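Organic hydroperoxide resistance protein OhrB (Bacillus subtilis, PDB 2BJO) takes part in resistance to organic hydroperoxides as a stress-response member of the OsmC/Ohr family. Local coordinates at residues A[72-77]-A[99-104]. The protein carries 3 engineered substitutions. Residues are numbered along the deposited sequence; the frame is centred on the assembly and turned at random.
Sequences DSEIEG and NTKDLD
Lys-101, second residue of the type II' beta turn from Thr-100 to Leu-103, reaches back across the start of strand 74-84. Its CB and CG rest on the backbone carbonyl of Asp-72, CG coming within 3.1 Å of that O. A bend at chi2 (-73°) swings the rest of the chain along toward Glu-74, where CE passes 3.8 Å from OE2. A second bend at chi4 turns NZ between two carboxylates: it makes a weak bond of 3.4 Å to Asp-72 OD1, within a salt bridge, and a long salt bridge to Glu-74 OE2. A long flexible lysine suits this place, since its amine can come near both acids.

Next to the lysine, Glu-74 and Asn-99 form an antiparallel hydrogen-bonded pair: Glu-74 N donates to Asn-99 O at 2.8 Å and Asn-99 N to Glu-74 O at 2.7 Å, both nearly straight. The pair closes the open end of the hairpin of strands 74-84 and 89-99, whose sheet continues through 75-77 into the second subunit. Asparagine suits its position because its side-chain OD1 accepts from Lys-101 N at 3.1 Å, an Asx turn with the donor above the carbonyl plane. A water joins Asp-72 N to Thr-100 O. The small Ser-73 and Thr-100 pack against Leu-60 of helix 44-65.

Two short backbone bonds thus form the link, while the long, rather exposed charge network is probably weak, one lysine partly offsetting two acids.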
loop_
_atom_site.group_PDB
_atom_site.type_symbol
_atom_site.label_atom_id
_atom_site.label_comp_id
_atom_site.label_asym_id
_atom_site.label_seq_id
_atom_site.Cartn_x
_atom_site.Cartn_y
_atom_site.Cartn_z
ATOM N N ASP A 72 21.308 -7.042 -6.886
ATOM C CA ASP A 72 20.452 -7.441 -7.985
ATOM C C ASP A 72 19.422 -8.274 -7.230
ATOM O O ASP A 72 19.706 -9.416 -6.837
ATOM C CB ASP A 72 21.285 -8.176 -9.032
ATOM C CG ASP A 72 20.484 -8.646 -10.234
ATOM O OD1 ASP A 72 19.306 -8.263 -10.357
ATOM O OD2 ASP A 72 21.052 -9.409 -11.052
ATOM N N SER A 73 18.260 -7.670 -7.002
ATOM C CA SER A 73 17.233 -8.320 -6.200
ATOM C C SER A 73 15.874 -8.357 -6.898
ATOM O O SER A 73 15.542 -7.539 -7.773
ATOM C CB SER A 73 17.081 -7.676 -4.809
ATOM O OG SER A 73 16.574 -6.345 -4.891
ATOM N N GLU A 74 15.122 -9.368 -6.466
ATOM C CA GLU A 74 13.715 -9.578 -6.760
ATOM C C GLU A 74 13.091 -9.901 -5.423
ATOM O O GLU A 74 13.550 -10.816 -4.714
ATOM C CB GLU A 74 13.453 -10.711 -7.740
ATOM C CG GLU A 74 13.861 -10.402 -9.162
ATOM C CD GLU A 74 13.564 -11.520 -10.153
ATOM O OE1 GLU A 74 12.683 -12.365 -9.898
ATOM O OE2 GLU A 74 14.221 -11.578 -11.216
ATOM N N ILE A 75 12.063 -9.114 -5.107
ATOM C CA ILE A 75 11.229 -9.264 -3.916
ATOM C C ILE A 75 9.770 -9.520 -4.304
ATOM O O ILE A 75 9.118 -8.662 -4.925
ATOM C CB ILE A 75 11.332 -8.035 -3.003
ATOM C CG1 ILE A 75 12.819 -7.932 -2.603
ATOM C CG2 ILE A 75 10.390 -8.187 -1.819
ATOM C CD1 ILE A 75 13.207 -6.634 -2.096
ATOM N N GLU A 76 9.295 -10.699 -3.910
ATOM C CA GLU A 76 7.891 -11.024 -4.106
ATOM C C GLU A 76 7.133 -10.689 -2.833
ATOM O O GLU A 76 7.297 -11.367 -1.839
ATOM C CB GLU A 76 7.584 -12.480 -4.463
ATOM C CG GLU A 76 6.161 -12.678 -5.018
ATOM C CD GLU A 76 5.734 -14.141 -5.120
ATOM O OE1 GLU A 76 6.178 -15.048 -4.396
ATOM O OE2 GLU A 76 4.898 -14.470 -5.974
ATOM N N GLY A 77 6.298 -9.658 -2.896
ATOM C CA GLY A 77 5.386 -9.336 -1.808
ATOM C C GLY A 77 4.130 -10.183 -1.937
ATOM O O GLY A 77 3.553 -10.252 -3.024
ATOM N N ASN A 99 14.943 -12.581 -3.140
ATOM C CA ASN A 99 15.915 -13.191 -4.029
ATOM C C ASN A 99 16.988 -12.132 -4.240
ATOM O O ASN A 99 16.717 -11.130 -4.901
ATOM C CB ASN A 99 15.297 -13.683 -5.341
ATOM C CG ASN A 99 16.324 -14.256 -6.329
ATOM O OD1 ASN A 99 17.468 -14.562 -6.000
ATOM N ND2 ASN A 99 15.913 -14.380 -7.584
ATOM N N THR A 100 18.170 -12.359 -3.670
ATOM C CA THR A 100 19.345 -11.517 -3.894
ATOM C C THR A 100 20.482 -12.173 -4.696
ATOM O O THR A 100 21.661 -11.912 -4.446
ATOM C CB THR A 100 19.940 -11.023 -2.568
ATOM O OG1 THR A 100 20.206 -12.150 -1.720
ATOM C CG2 THR A 100 19.019 -10.040 -1.907
ATOM N N LYS A 101 20.117 -13.030 -5.642
ATOM C CA LYS A 101 20.979 -13.600 -6.685
ATOM C C LYS A 101 22.354 -14.112 -6.212
ATOM O O LYS A 101 22.376 -15.136 -5.528
ATOM C CB LYS A 101 21.058 -12.582 -7.830
ATOM C CG LYS A 101 19.731 -12.083 -8.411
ATOM C CD LYS A 101 18.945 -13.077 -9.272
ATOM C CE LYS A 101 17.762 -12.466 -10.040
ATOM N NZ LYS A 101 18.063 -11.389 -11.028
ATOM N N ASP A 102 23.467 -13.449 -6.533
ATOM C CA ASP A 102 24.803 -13.966 -6.199
ATOM C C ASP A 102 25.337 -13.437 -4.867
ATOM O O ASP A 102 26.457 -13.766 -4.486
ATOM C CB ASP A 102 25.787 -13.693 -7.346
ATOM C CG ASP A 102 25.386 -14.396 -8.645
ATOM O OD1 ASP A 102 25.131 -15.627 -8.665
ATOM O OD2 ASP A 102 25.331 -13.680 -9.672
ATOM N N LEU A 103 24.561 -12.629 -4.142
ATOM C CA LEU A 103 25.024 -12.095 -2.875
ATOM C C LEU A 103 25.281 -13.218 -1.874
ATOM O O LEU A 103 24.468 -14.133 -1.769
ATOM C CB LEU A 103 23.962 -11.150 -2.323
ATOM C CG LEU A 103 24.225 -10.392 -1.036
ATOM C CD1 LEU A 103 25.458 -9.474 -1.155
ATOM C CD2 LEU A 103 22.991 -9.590 -0.745
ATOM N N ASP A 104 26.386 -13.150 -1.139
ATOM C CA ASP A 104 26.594 -14.147 -0.098
ATOM C C ASP A 104 25.398 -14.071 0.849
ATOM O O ASP A 104 24.921 -12.982 1.229
ATOM C CB ASP A 104 27.893 -13.978 0.682
ATOM C CG ASP A 104 29.118 -14.159 -0.194
ATOM O OD1 ASP A 104 29.148 -14.993 -1.133
ATOM O OD2 ASP A 104 30.084 -13.432 0.093
HETATM O O HOH W 1 22.841 -9.272 -5.572
#